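Local atomic coordinates of endo-pectate lyase (Erwinia chrysanthemi, PDB entry 3B4N), a protein that cleaves polygalacturonate, and probably also highly methylated pectins, by calcium-dependent beta-elimination, giving oligosaccharides with unsaturated galacturonosyl ends. Residues Leu82-Val88 with Ser100-Ala106; Val137-Cys143 with Leu164-Gly170; Leu156-Val161 with Ser179-Ile184; Gly255-Asn260 with Gly314-Gly318; Val268-Asn274 with Ser294-Lys299. One frame throughout, in Å; residues are numbered along the deposited sequence.

Interaction 1 (Leu82-Val88 with Ser100-Ala106); sequences LNYWYWV and SNAVTTA
Trp85 and Thr104 face each other as a non-hydrogen-bonded pair in an antiparallel beta hairpin of the N-terminal all-beta domain, whose strand 97-104 is the edge, beside 85-92, of a four-stranded sheet. At the next pair, Tyr86 and Val103, the backbones exchange two bonds, Tyr86 N giving to Val103 O at 2.9 Å and Val103 N to Tyr86 O. On either side of this pair side-chain oxygens join in. Thr105 OG1, set between its backbone N and carbonyl carbon (chi1 59°), accepts from Tyr84 N at 2.9 Å and from Asn83 ND2 at 3.2 Å, lying close to the plane of the Asn83 amide; a water donating to Leu82 O sits 2.6 Å from the same Thr105 OG1. Tyr84 O is also gripped twice: Thr105 N comes nearly head-on, while Thr104 OG1 donates from above the carbonyl plane. That hydroxyl then accepts from Ala106 N, closing an ST turn. At the far end Ser100 OG receives Val88 N and donates to Asn101 O, and Ser100 N returns a bond to Val88 O. The phenol hydroxyls of Tyr84 and Tyr86 bond outside the hairpin, to Asn79 N and to Asp75 and Asn33 respectively. Ala102 CB sits over one face of Trp87, 3.2 Å from its NE1, and Thr104 CB makes a CH-pi contact 3.5 Å from the centroid of the Trp85 five-membered ring.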
# COMPACT_ATOMS: atom_id res chain seq x y z
N LEU A 82 16.59 -22.57 7.90
CA LEU A 82 15.37 -23.31 7.64
C LEU A 82 14.47 -22.63 6.62
O LEU A 82 14.57 -21.42 6.39
CB LEU A 82 14.58 -23.49 8.94
CG LEU A 82 15.23 -24.36 10.01
CD1 LEU A 82 14.49 -24.21 11.33
CD2 LEU A 82 15.20 -25.81 9.55
N ASN A 83 13.59 -23.42 6.02
CA ASN A 83 12.61 -22.90 5.07
C ASN A 83 11.29 -22.94 5.82
O ASN A 83 11.08 -23.80 6.68
CB ASN A 83 12.54 -23.77 3.82
CG ASN A 83 13.63 -23.43 2.82
OD1 ASN A 83 14.33 -24.31 2.33
ND2 ASN A 83 13.76 -22.14 2.51
N TYR A 84 10.40 -22.01 5.50
CA TYR A 84 9.10 -21.97 6.16
C TYR A 84 7.94 -21.93 5.19
O TYR A 84 8.05 -21.43 4.07
CB TYR A 84 9.01 -20.74 7.08
CG TYR A 84 10.03 -20.75 8.19
CD1 TYR A 84 11.31 -20.26 7.98
CD2 TYR A 84 9.71 -21.28 9.44
CE1 TYR A 84 12.26 -20.29 9.00
CE2 TYR A 84 10.66 -21.32 10.46
CZ TYR A 84 11.92 -20.82 10.23
OH TYR A 84 12.86 -20.85 11.24
N TRP A 85 6.82 -22.48 5.65
CA TRP A 85 5.57 -22.47 4.91
C TRP A 85 4.58 -21.75 5.81
O TRP A 85 4.58 -21.94 7.04
CB TRP A 85 5.06 -23.89 4.64
CG TRP A 85 5.69 -24.54 3.45
CD1 TRP A 85 5.13 -24.71 2.21
CD2 TRP A 85 7.01 -25.08 3.37
NE1 TRP A 85 6.03 -25.31 1.37
CE2 TRP A 85 7.19 -25.55 2.05
CE3 TRP A 85 8.06 -25.21 4.29
CZ2 TRP A 85 8.39 -26.14 1.63
CZ3 TRP A 85 9.25 -25.79 3.87
CH2 TRP A 85 9.40 -26.25 2.54
N TYR A 86 3.75 -20.92 5.20
CA TYR A 86 2.73 -20.16 5.92
C TYR A 86 1.35 -20.34 5.31
O TYR A 86 1.21 -20.58 4.11
CB TYR A 86 3.04 -18.66 5.86
CG TYR A 86 4.30 -18.23 6.56
CD1 TYR A 86 4.27 -17.84 7.90
CD2 TYR A 86 5.51 -18.16 5.87
CE1 TYR A 86 5.44 -17.37 8.53
CE2 TYR A 86 6.66 -17.70 6.49
CZ TYR A 86 6.62 -17.31 7.81
OH TYR A 86 7.76 -16.85 8.42
N TRP A 87 0.34 -20.23 6.16
CA TRP A 87 -1.06 -20.28 5.77
C TRP A 87 -1.77 -19.26 6.65
O TRP A 87 -1.36 -19.01 7.78
CB TRP A 87 -1.72 -21.63 6.09
CG TRP A 87 -1.26 -22.80 5.30
CD1 TRP A 87 -1.88 -23.35 4.21
CD2 TRP A 87 -0.12 -23.60 5.57
NE1 TRP A 87 -1.18 -24.45 3.79
CE2 TRP A 87 -0.10 -24.63 4.61
CE3 TRP A 87 0.90 -23.55 6.53
CZ2 TRP A 87 0.90 -25.61 4.58
CZ3 TRP A 87 1.90 -24.53 6.51
CH2 TRP A 87 1.89 -25.54 5.53
N VAL A 88 -2.83 -18.67 6.13
CA VAL A 88 -3.64 -17.74 6.91
C VAL A 88 -5.06 -18.31 6.91
O VAL A 88 -5.62 -18.65 5.86
CB VAL A 88 -3.63 -16.31 6.33
CG1 VAL A 88 -4.73 -15.48 6.99
CG2 VAL A 88 -2.28 -15.67 6.59
N SER A 100 -6.15 -20.15 3.42
CA SER A 100 -5.45 -19.75 2.22
C SER A 100 -4.57 -20.85 1.65
O SER A 100 -4.37 -21.91 2.25
CB SER A 100 -4.54 -18.56 2.53
OG SER A 100 -3.42 -19.01 3.29
N ASN A 101 -4.04 -20.55 0.47
CA ASN A 101 -3.07 -21.41 -0.18
C ASN A 101 -1.84 -21.25 0.69
O ASN A 101 -1.72 -20.28 1.46
CB ASN A 101 -2.73 -20.86 -1.56
CG ASN A 101 -2.29 -19.40 -1.51
OD1 ASN A 101 -1.11 -19.07 -1.65
ND2 ASN A 101 -3.25 -18.54 -1.28
N ALA A 102 -0.90 -22.18 0.57
CA ALA A 102 0.34 -22.09 1.31
C ALA A 102 1.34 -21.25 0.51
O ALA A 102 1.27 -21.20 -0.72
CB ALA A 102 0.92 -23.48 1.53
N VAL A 103 2.23 -20.56 1.21
CA VAL A 103 3.31 -19.82 0.57
C VAL A 103 4.56 -20.30 1.29
O VAL A 103 4.49 -20.75 2.44
CB VAL A 103 3.19 -18.29 0.69
CG1 VAL A 103 1.97 -17.81 -0.07
CG2 VAL A 103 3.13 -17.89 2.15
N THR A 104 5.71 -20.20 0.63
CA THR A 104 6.94 -20.68 1.25
C THR A 104 8.16 -19.87 0.86
O THR A 104 8.19 -19.22 -0.18
CB THR A 104 7.18 -22.15 0.86
OG1 THR A 104 8.36 -22.63 1.51
CG2 THR A 104 7.36 -22.28 -0.65
N THR A 105 9.18 -19.94 1.72
CA THR A 105 10.44 -19.25 1.47
C THR A 105 11.33 -20.17 0.64
O THR A 105 12.36 -19.74 0.11
CB THR A 105 11.19 -18.95 2.78
OG1 THR A 105 11.45 -20.18 3.47
CG2 THR A 105 10.38 -18.03 3.68
N ALA A 106 10.93 -21.44 0.52
CA ALA A 106 11.71 -22.41 -0.23
C ALA A 106 11.82 -22.05 -1.71
O ALA A 106 10.81 -21.81 -2.37
CB ALA A 106 11.10 -23.80 -0.07
O HOH W 1 13.44 -19.34 4.96

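Interaction 2 (Val137-Cys143 with Leu164-Gly170); sequences VTIGTSC and LRISASG
Ile139 and Ile166 form a parallel pair between successive coils of the right-handed parallel beta-helix, their side chains side by side and pointing the same way, Ile139 CG1 3.7 Å from Ile166 CD1 in one of the two conformers of Ile166. Leu164 CD2 reaches the tip of Ile139 at nearly a right angle, 3.9 Å from its CD1. Three backbone bonds hold this register: Arg165 N to Val137 O, Ile139 N to Arg165 O and Ser167 N to Ile139 O. Thr138 and Arg165 share the other face. The arginine leaves with CG anti to its amide nitrogen (chi1 -173°) and an extended chi2, bringing CD to 3.3 Å from Thr138 OG1; the bend at chi3 then puts this oxygen at the guanidinium edge, and a water 2.7 Å from Thr138 OG1 takes the hydrogen of Arg165 NE. From outside, Glu190 holds NH2 in a salt bridge and Leu26 O accepts from it. Past the strands the chains meet again where Thr141 N binds Gly170 O at 2.9 Å, in the carbonyl plane and on a lone pair. Cys143 is tied by a disulfide to Cys193, and Ser169 touches Tyr218, a calcium ligand. Strand 164-166 is flanked by 138-139 and, through backbone bonds from Leu164 and Ile166, by strand 181-189, while Ile139 and Leu164 both pack on Ile154 of strand 154-157.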
# COMPACT_ATOMS: atom_id res chain seq x y z
N VAL A 137 0.53 -13.80 -9.18
CA VAL A 137 1.58 -13.75 -10.18
C VAL A 137 2.38 -12.46 -10.09
O VAL A 137 1.94 -11.49 -9.47
CB VAL A 137 1.02 -13.86 -11.62
CG1 VAL A 137 0.25 -15.17 -11.78
CG2 VAL A 137 0.15 -12.67 -11.93
N THR A 138 3.54 -12.46 -10.73
CA THR A 138 4.42 -11.30 -10.78
C THR A 138 4.38 -10.67 -12.16
O THR A 138 4.31 -11.38 -13.17
CB THR A 138 5.90 -11.70 -10.50
OG1 THR A 138 6.02 -12.19 -9.17
CG2 THR A 138 6.83 -10.50 -10.70
N ILE A 139 4.40 -9.34 -12.21
CA ILE A 139 4.45 -8.65 -13.49
C ILE A 139 5.44 -7.51 -13.34
O ILE A 139 5.74 -7.08 -12.22
CB ILE A 139 3.08 -8.07 -13.93
CG1 ILE A 139 2.63 -6.97 -12.98
CG2 ILE A 139 2.06 -9.20 -14.05
CD1 ILE A 139 1.43 -6.19 -13.51
N GLY A 140 5.96 -7.04 -14.46
CA GLY A 140 6.91 -5.94 -14.42
C GLY A 140 7.46 -5.70 -15.81
O GLY A 140 7.39 -6.58 -16.67
N THR A 141 7.97 -4.50 -16.03
CA THR A 141 8.56 -4.15 -17.31
C THR A 141 9.96 -3.63 -17.02
O THR A 141 10.93 -4.40 -16.99
CB THR A 141 7.70 -3.09 -18.07
OG1 THR A 141 7.45 -1.97 -17.22
CG2 THR A 141 6.36 -3.70 -18.51
N SER A 142 10.08 -2.34 -16.74
CA SER A 142 11.38 -1.75 -16.45
C SER A 142 11.25 -0.53 -15.55
O SER A 142 10.15 -0.12 -15.19
CB SER A 142 12.05 -1.33 -17.76
OG SER A 142 11.25 -0.38 -18.44
N CYS A 143 12.40 0.04 -15.20
CA CYS A 143 12.44 1.24 -14.37
C CYS A 143 13.75 1.94 -14.66
O CYS A 143 14.68 1.93 -13.85
CB CYS A 143 12.33 0.88 -12.89
SG CYS A 143 12.15 2.34 -11.83
N LEU A 164 -1.40 -9.43 -6.53
CA LEU A 164 -0.45 -9.19 -7.61
C LEU A 164 0.87 -8.71 -7.05
O LEU A 164 0.89 -7.98 -6.06
CB LEU A 164 -1.01 -8.13 -8.55
CG LEU A 164 -0.17 -7.66 -9.75
CD1 LEU A 164 -0.02 -8.78 -10.77
CD2 LEU A 164 -0.85 -6.45 -10.39
N ARG A 165 1.97 -9.14 -7.67
CA ARG A 165 3.29 -8.72 -7.24
C ARG A 165 3.93 -7.96 -8.39
O ARG A 165 3.86 -8.37 -9.54
CB ARG A 165 4.17 -9.93 -6.88
CG ARG A 165 5.52 -9.56 -6.26
CD ARG A 165 6.44 -10.77 -6.21
NE ARG A 165 5.80 -11.92 -5.59
CZ ARG A 165 5.76 -12.14 -4.28
NH1 ARG A 165 5.14 -13.22 -3.82
NH2 ARG A 165 6.37 -11.32 -3.43
N ILE A 166 4.53 -6.82 -8.05
CA ILE A 166 5.21 -5.98 -9.02
C ILE A 166 6.70 -6.18 -8.79
O ILE A 166 7.21 -5.97 -7.69
CB ILE A 166 4.86 -4.48 -8.80
CG1 ILE A 166 3.34 -4.30 -8.79
CG2 ILE A 166 5.51 -3.63 -9.90
CD1 ILE A 166 2.65 -4.75 -10.06
N SER A 167 7.41 -6.62 -9.84
CA SER A 167 8.85 -6.87 -9.73
C SER A 167 9.71 -5.68 -9.32
O SER A 167 9.39 -4.53 -9.63
CB SER A 167 9.38 -7.45 -11.04
OG SER A 167 9.48 -6.46 -12.04
N ALA A 168 10.80 -5.97 -8.62
CA ALA A 168 11.70 -4.92 -8.14
C ALA A 168 12.30 -4.08 -9.25
O ALA A 168 12.49 -2.87 -9.08
CB ALA A 168 12.82 -5.54 -7.31
N SER A 169 12.60 -4.69 -10.39
CA SER A 169 13.22 -3.97 -11.49
C SER A 169 12.27 -3.49 -12.58
O SER A 169 12.70 -2.85 -13.54
CB SER A 169 14.31 -4.84 -12.13
OG SER A 169 13.74 -5.98 -12.75
N GLY A 170 10.99 -3.78 -12.44
CA GLY A 170 10.05 -3.38 -13.47
C GLY A 170 8.78 -2.68 -13.02
O GLY A 170 7.73 -2.84 -13.64
O HOH W 2 4.59 -13.61 -7.44

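Interaction 3 (Leu156-Val161 with Ser179-Ile184); sequences LKNATV and SGNCTI
Thr160 and Thr183 stand as a parallel pair in consecutive coils of the beta-helix. Backbone bonds come first: Val161 N gives to Thr183 O at 3.0 Å, and Thr183 N to Ala159 O at 3.2 Å. Across the bend between strands 154-157 and 160-162, Asn158 N donates to Ser179 O from above the carbonyl plane, with a bent N-H...O angle of 143°. Ser179 N is buried without a partner. Gly180 turns with positive phi, close against Asn158.

Among the polar side chains, the two threonines lie alongside each other in matching rotamers, OG1 beside the backbone N in each (chi1 -65° and -67°); this sets Thr160 OG1 3.4 Å from Thr183 CB. A water 3.0 Å from Thr160 OG1 donates to Asn181 O. Lys157 curls back at chi3 and chi4 so that NZ makes a weak bond of 3.0 Å to Ser179 OG in one of the two Ser179 conformers.

Apolar contacts fill the other face. Leu156 CD1 meets Ile184 CG1 at 3.8 Å, and Leu156 CB lies equally near Cys182 SG, the sulfur that forms a disulfide with Cys177. Strand 154-157 runs between 125-128 and 175-179, the latter bearing the zinc ligands His176 and Asp178; strand 181-189 is followed, on the side away from 160-162, by strand 203-207, where Ile184 packs on Met204 and Ile206.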
# COMPACT_ATOMS: atom_id res chain seq x y z
N LEU A 156 -6.93 0.67 -14.13
CA LEU A 156 -8.23 0.29 -13.61
C LEU A 156 -9.24 1.39 -13.91
O LEU A 156 -8.95 2.58 -13.73
CB LEU A 156 -8.13 0.08 -12.09
CG LEU A 156 -7.10 -0.93 -11.58
CD1 LEU A 156 -7.06 -0.89 -10.05
CD2 LEU A 156 -7.45 -2.34 -12.07
N LYS A 157 -10.41 1.00 -14.39
CA LYS A 157 -11.48 1.96 -14.66
C LYS A 157 -12.68 1.39 -13.91
O LYS A 157 -13.34 0.46 -14.39
CB LYS A 157 -11.76 2.05 -16.16
CG LYS A 157 -10.64 2.76 -16.93
CD LYS A 157 -10.95 2.88 -18.42
CE LYS A 157 -12.20 3.70 -18.67
NZ LYS A 157 -12.10 5.06 -18.07
N ASN A 158 -12.93 1.92 -12.71
CA ASN A 158 -14.00 1.45 -11.83
C ASN A 158 -13.83 -0.06 -11.69
O ASN A 158 -14.79 -0.83 -11.79
CB ASN A 158 -15.38 1.77 -12.41
CG ASN A 158 -16.49 1.64 -11.38
OD1 ASN A 158 -17.44 0.87 -11.55
ND2 ASN A 158 -16.38 2.40 -10.30
N ALA A 159 -12.60 -0.47 -11.43
CA ALA A 159 -12.26 -1.88 -11.32
C ALA A 159 -11.37 -2.21 -10.12
O ALA A 159 -10.77 -1.32 -9.51
CB ALA A 159 -11.57 -2.33 -12.60
N THR A 160 -11.29 -3.49 -9.82
CA THR A 160 -10.50 -3.98 -8.71
C THR A 160 -9.48 -5.01 -9.18
O THR A 160 -9.78 -5.84 -10.04
CB THR A 160 -11.39 -4.66 -7.64
OG1 THR A 160 -12.26 -3.69 -7.05
CG2 THR A 160 -10.54 -5.30 -6.53
N VAL A 161 -8.27 -4.93 -8.65
CA VAL A 161 -7.25 -5.91 -8.96
C VAL A 161 -6.75 -6.44 -7.62
O VAL A 161 -6.61 -5.67 -6.65
CB VAL A 161 -6.08 -5.32 -9.77
CG1 VAL A 161 -5.37 -4.23 -8.98
CG2 VAL A 161 -5.11 -6.42 -10.15
N SER A 179 -10.54 6.11 -13.57
CA SER A 179 -11.93 6.52 -13.57
C SER A 179 -12.69 5.73 -12.53
O SER A 179 -12.31 4.61 -12.19
CB SER A 179 -12.58 6.32 -14.95
OG SER A 179 -12.87 4.96 -15.20
N GLY A 180 -13.74 6.34 -12.00
CA GLY A 180 -14.56 5.68 -11.00
C GLY A 180 -13.90 5.22 -9.73
O GLY A 180 -12.96 5.83 -9.23
N ASN A 181 -14.40 4.11 -9.21
CA ASN A 181 -13.91 3.56 -7.96
C ASN A 181 -13.09 2.32 -8.16
O ASN A 181 -13.58 1.29 -8.65
CB ASN A 181 -15.10 3.26 -7.06
CG ASN A 181 -16.00 4.45 -6.94
OD1 ASN A 181 -15.55 5.56 -6.64
ND2 ASN A 181 -17.29 4.24 -7.18
N CYS A 182 -11.82 2.41 -7.77
CA CYS A 182 -10.91 1.31 -7.93
C CYS A 182 -10.38 0.81 -6.60
O CYS A 182 -10.20 1.59 -5.66
CB CYS A 182 -9.71 1.73 -8.76
SG CYS A 182 -10.01 2.76 -10.24
N THR A 183 -10.14 -0.48 -6.54
CA THR A 183 -9.59 -1.09 -5.35
C THR A 183 -8.35 -1.88 -5.75
O THR A 183 -8.35 -2.63 -6.72
CB THR A 183 -10.62 -2.00 -4.65
OG1 THR A 183 -11.68 -1.18 -4.13
CG2 THR A 183 -9.98 -2.75 -3.50
N ILE A 184 -7.27 -1.66 -5.00
CA ILE A 184 -5.99 -2.32 -5.21
C ILE A 184 -5.82 -3.12 -3.93
O ILE A 184 -5.46 -2.59 -2.87
CB ILE A 184 -4.90 -1.25 -5.43
CG1 ILE A 184 -5.24 -0.44 -6.69
CG2 ILE A 184 -3.54 -1.91 -5.54
CD1 ILE A 184 -4.30 0.75 -6.95
O HOH W 3 -13.77 -1.26 -8.02

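Interaction 4 (Gly255-Asn260 with Gly314-Gly318); sequences GDCSNN and GVVKG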
# COMPACT_ATOMS: atom_id res chain seq x y z
N GLY A 255 1.30 18.61 -6.26
CA GLY A 255 1.65 19.98 -5.93
C GLY A 255 1.70 21.00 -7.05
O GLY A 255 1.34 22.16 -6.84
N ASP A 256 2.10 20.57 -8.25
CA ASP A 256 2.24 21.48 -9.38
C ASP A 256 1.74 20.93 -10.72
O ASP A 256 2.31 21.24 -11.77
CB ASP A 256 3.71 21.85 -9.54
CG ASP A 256 4.60 20.63 -9.73
OD1 ASP A 256 4.05 19.55 -10.03
OD2 ASP A 256 5.83 20.75 -9.60
N CYS A 257 0.70 20.11 -10.68
CA CYS A 257 0.14 19.51 -11.89
C CYS A 257 -0.36 20.53 -12.91
O CYS A 257 -0.68 21.67 -12.56
CB CYS A 257 -1.03 18.58 -11.51
SG CYS A 257 -0.55 16.86 -11.15
N SER A 258 -0.41 20.13 -14.18
CA SER A 258 -0.98 21.01 -15.19
C SER A 258 -2.46 20.91 -14.80
O SER A 258 -2.91 19.84 -14.39
CB SER A 258 -0.79 20.43 -16.60
OG SER A 258 0.57 20.44 -16.99
N ASN A 259 -3.19 22.01 -14.90
CA ASN A 259 -4.60 22.02 -14.54
C ASN A 259 -4.80 21.55 -13.10
O ASN A 259 -5.77 20.85 -12.79
CB ASN A 259 -5.39 21.13 -15.50
CG ASN A 259 -6.89 21.20 -15.25
OD1 ASN A 259 -7.46 22.29 -15.15
ND2 ASN A 259 -7.53 20.04 -15.17
N ASN A 260 -3.88 21.94 -12.22
CA ASN A 260 -3.94 21.57 -10.81
C ASN A 260 -5.14 22.23 -10.11
O ASN A 260 -5.71 23.22 -10.59
CB ASN A 260 -2.65 22.00 -10.10
CG ASN A 260 -2.34 21.18 -8.85
OD1 ASN A 260 -1.38 21.46 -8.13
ND2 ASN A 260 -3.15 20.16 -8.60
N GLY A 314 -0.49 24.61 -3.23
CA GLY A 314 -0.40 24.00 -4.54
C GLY A 314 -0.51 25.06 -5.62
O GLY A 314 -1.05 26.13 -5.38
N VAL A 315 0.01 24.76 -6.81
CA VAL A 315 -0.05 25.69 -7.92
C VAL A 315 -0.31 24.98 -9.23
O VAL A 315 -0.14 23.76 -9.34
CB VAL A 315 1.28 26.49 -8.10
CG1 VAL A 315 1.60 27.27 -6.85
CG2 VAL A 315 2.41 25.54 -8.45
N VAL A 316 -0.75 25.74 -10.23
CA VAL A 316 -0.97 25.20 -11.56
C VAL A 316 0.41 25.30 -12.21
O VAL A 316 1.10 26.31 -12.04
CB VAL A 316 -1.99 26.05 -12.34
CG1 VAL A 316 -2.06 25.58 -13.79
CG2 VAL A 316 -3.36 25.95 -11.69
N LYS A 317 0.82 24.26 -12.94
CA LYS A 317 2.14 24.26 -13.57
C LYS A 317 2.43 25.56 -14.32
O LYS A 317 1.64 25.99 -15.16
CB LYS A 317 2.28 23.09 -14.54
CG LYS A 317 3.73 22.87 -15.00
CD LYS A 317 3.86 21.73 -16.00
CE LYS A 317 3.39 22.14 -17.39
NZ LYS A 317 4.27 23.20 -17.99
N GLY A 318 3.57 26.17 -13.99
CA GLY A 318 3.96 27.41 -14.64
C GLY A 318 3.28 28.66 -14.13
O GLY A 318 3.56 29.76 -14.61
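Two irregular loops of the beta-helix meet here: residues 255-260 follow strand 246-253, residues 314-318 follow strand 309-313, and strand 276-284 lies between those two strands in the sheet. The first loop contains a type II beta turn from Cys257 to Asn260, with Asn259 at positive phi and a weak bond of 3.2 Å from Asn260 N back to Cys257 O. Two backbone hydrogen bonds join the loops. Val315 N gives to Gly255 O at 2.9 Å, almost straight at hydrogen (169°). Lys317 N gives to Cys257 O at 3.0 Å, coming from well above the carbonyl plane, so the carbonyl that receives the turn's own weak bond is held by the second loop as well. Between these two bonds Asp256 CA directs its hydrogen at Val315 O, 3.3 Å away, at 158°.

The side chains add flank contacts. Val316 puts CG2 3.8 Å from Asn260 O, lying against the closing residue of the turn, and its CG1 approaches Asn259 N. Lys317 sets off with CG anti to its backbone N (chi1 -168°), then bends at chi3 and chi4; its methylenes run along the other loop, CB 3.3 Å from Asp256 O and CE 3.3 Å from Ser258 OG. Val315 CG2 meets Asp256 CB more loosely, at 4.1 Å.

A disulfide from Cys257 to Cys254 ties the first loop together, and Asn286 receives Gly314 N. Tyr287 touches both Asn260 and Val316. Both loops are irregular connections projecting from the coils of a right-handed parallel beta-helix, a fold in which the links between strands vary in length.

Interaction 5 (Val268-Asn274 with Ser294-Lys299); sequences VTSATVN and SGLKIK
Val273 and Ile298 pack side by side in the tight half of this contact, Val273 CB 4.1 Å from Ile298 CG1, both on the buried face with Ala271 and Leu296. Leu296 carries CG anti to its backbone N (chi1 178°) and then turns CD1 back across the gap, to 3.7 Å from Ala271 O and 4.1 Å from Ala271 CB. The backbones are joined at regular intervals by nearly straight bonds: Lys297 N to Ala271 O, Val273 N to Lys297 O at 2.8 Å, and Lys299 N to Val273 O. Ala271 N to Gly295 O is longer, 3.2 Å, and its donor stands above the carbonyl plane.

Strands 271-274 and 296-298 run only 7° from parallel, as successive coils of the right-handed parallel beta-helix, with the aliphatic face turned inward. Strand 341-343 continues the packing beyond, Val341 touching Leu296 and Ile298, and Ile280 of strand 276-284 meets both from across the core.

The lysine side is looser, and the start of the contact is wetter. Lys297 and Lys299 extend past CG and lead away, touching Thr272 and Asn274; Thr272 OG1 bonds to Asn240 and Asn274 ND2 to Tyr34, while Asn274 OD1 faces Lys299 CD. Gly295, at positive phi, brings its CA close to Thr269 O. Ser294 N still binds Val268 O, but at a bent 145°. Waters bridge around it: one donates to Val268 O and another to Thr269 O, each 2.8 Å from Ser294 OG, and a third donates to Gly295 O while lying 2.9 Å from Ser270 OG.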
# COMPACT_ATOMS: atom_id res chain seq x y z
N VAL A 268 -6.90 7.58 5.77
CA VAL A 268 -6.09 6.46 6.24
C VAL A 268 -6.72 5.93 7.53
O VAL A 268 -6.93 6.69 8.48
CB VAL A 268 -4.63 6.88 6.56
CG1 VAL A 268 -3.86 5.69 7.15
CG2 VAL A 268 -3.94 7.37 5.31
N THR A 269 -7.02 4.64 7.56
CA THR A 269 -7.60 4.04 8.76
C THR A 269 -6.70 2.96 9.35
O THR A 269 -6.85 2.60 10.52
CB THR A 269 -8.97 3.41 8.50
OG1 THR A 269 -8.83 2.33 7.57
CG2 THR A 269 -9.95 4.44 7.93
N SER A 270 -5.78 2.42 8.56
CA SER A 270 -4.87 1.38 9.04
C SER A 270 -3.70 1.21 8.09
O SER A 270 -3.87 0.77 6.94
CB SER A 270 -5.61 0.05 9.19
OG SER A 270 -4.73 -0.96 9.66
N ALA A 271 -2.50 1.54 8.57
CA ALA A 271 -1.29 1.41 7.77
C ALA A 271 -0.10 1.34 8.71
O ALA A 271 -0.16 1.82 9.84
CB ALA A 271 -1.15 2.60 6.83
N THR A 272 0.97 0.72 8.22
CA THR A 272 2.18 0.55 9.00
C THR A 272 3.42 0.91 8.20
O THR A 272 3.54 0.52 7.04
CB THR A 272 2.35 -0.92 9.48
OG1 THR A 272 1.34 -1.22 10.44
CG2 THR A 272 3.73 -1.13 10.10
N VAL A 273 4.32 1.67 8.81
CA VAL A 273 5.58 2.00 8.16
C VAL A 273 6.64 1.26 8.97
O VAL A 273 6.95 1.66 10.10
CB VAL A 273 5.89 3.51 8.18
CG1 VAL A 273 7.24 3.77 7.50
CG2 VAL A 273 4.79 4.28 7.43
N ASN A 274 7.14 0.16 8.43
CA ASN A 274 8.17 -0.61 9.11
C ASN A 274 9.45 -0.38 8.32
O ASN A 274 9.90 -1.22 7.54
CB ASN A 274 7.83 -2.10 9.15
CG ASN A 274 8.67 -2.87 10.17
OD1 ASN A 274 9.06 -2.31 11.20
ND2 ASN A 274 8.94 -4.14 9.90
N SER A 294 -5.70 8.01 10.93
CA SER A 294 -5.74 7.31 12.21
C SER A 294 -5.32 5.87 11.94
O SER A 294 -5.28 5.43 10.78
CB SER A 294 -7.14 7.36 12.84
OG SER A 294 -8.12 6.72 12.04
N GLY A 295 -4.99 5.14 13.00
CA GLY A 295 -4.58 3.76 12.84
C GLY A 295 -3.22 3.62 12.16
O GLY A 295 -2.93 2.58 11.58
N LEU A 296 -2.41 4.66 12.26
CA LEU A 296 -1.08 4.66 11.63
C LEU A 296 0.00 4.27 12.62
O LEU A 296 0.14 4.89 13.68
CB LEU A 296 -0.78 6.05 11.06
CG LEU A 296 0.58 6.26 10.40
CD1 LEU A 296 0.74 5.37 9.18
CD2 LEU A 296 0.70 7.72 10.00
N LYS A 297 0.77 3.24 12.28
CA LYS A 297 1.85 2.76 13.14
C LYS A 297 3.16 2.99 12.42
O LYS A 297 3.31 2.66 11.25
CB LYS A 297 1.66 1.27 13.44
CG LYS A 297 0.37 0.98 14.20
CD LYS A 297 0.20 -0.51 14.47
CE LYS A 297 -1.11 -0.78 15.19
NZ LYS A 297 -1.35 -2.23 15.39
N ILE A 298 4.13 3.58 13.12
CA ILE A 298 5.41 3.87 12.51
C ILE A 298 6.56 3.38 13.37
O ILE A 298 6.61 3.65 14.57
CB ILE A 298 5.55 5.39 12.25
CG1 ILE A 298 4.45 5.86 11.28
CG2 ILE A 298 6.94 5.70 11.69
CD1 ILE A 298 4.36 7.37 11.11
N LYS A 299 7.49 2.67 12.75
CA LYS A 299 8.65 2.15 13.47
C LYS A 299 9.38 3.28 14.19
O LYS A 299 9.73 4.30 13.59
CB LYS A 299 9.59 1.46 12.48
CG LYS A 299 10.92 1.01 13.07
CD LYS A 299 11.79 0.39 12.00
CE LYS A 299 13.18 0.06 12.52
NZ LYS A 299 14.06 -0.44 11.44
O HOH W 4 -9.01 8.39 10.04
O HOH W 5 -8.29 3.95 12.34
O HOH W 6 -3.85 -0.08 12.29

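How the interactions relate
Interaction 1 belongs to the N-terminal domain and stands apart, its nearest atoms about 7 Å from those of interaction 2, the other four lying in the beta-helix. Interactions 2 and 3 alternate along the chain and adjoin in sequence, with centres about 19 Å apart; they pair early coils, whereas interaction 5 pairs later ones, about 25 Å from interaction 2 between centres. Interaction 4 joins loops whose intervening chain contains interaction 5. Of the metals, calcium is nearest to interaction 2, about 6 Å from the Cys143 side chain. Bound zinc ions lie about 8 Å from the Lys157 side chain in interaction 3 and about 10 Å from that of Cys257 in interaction 4.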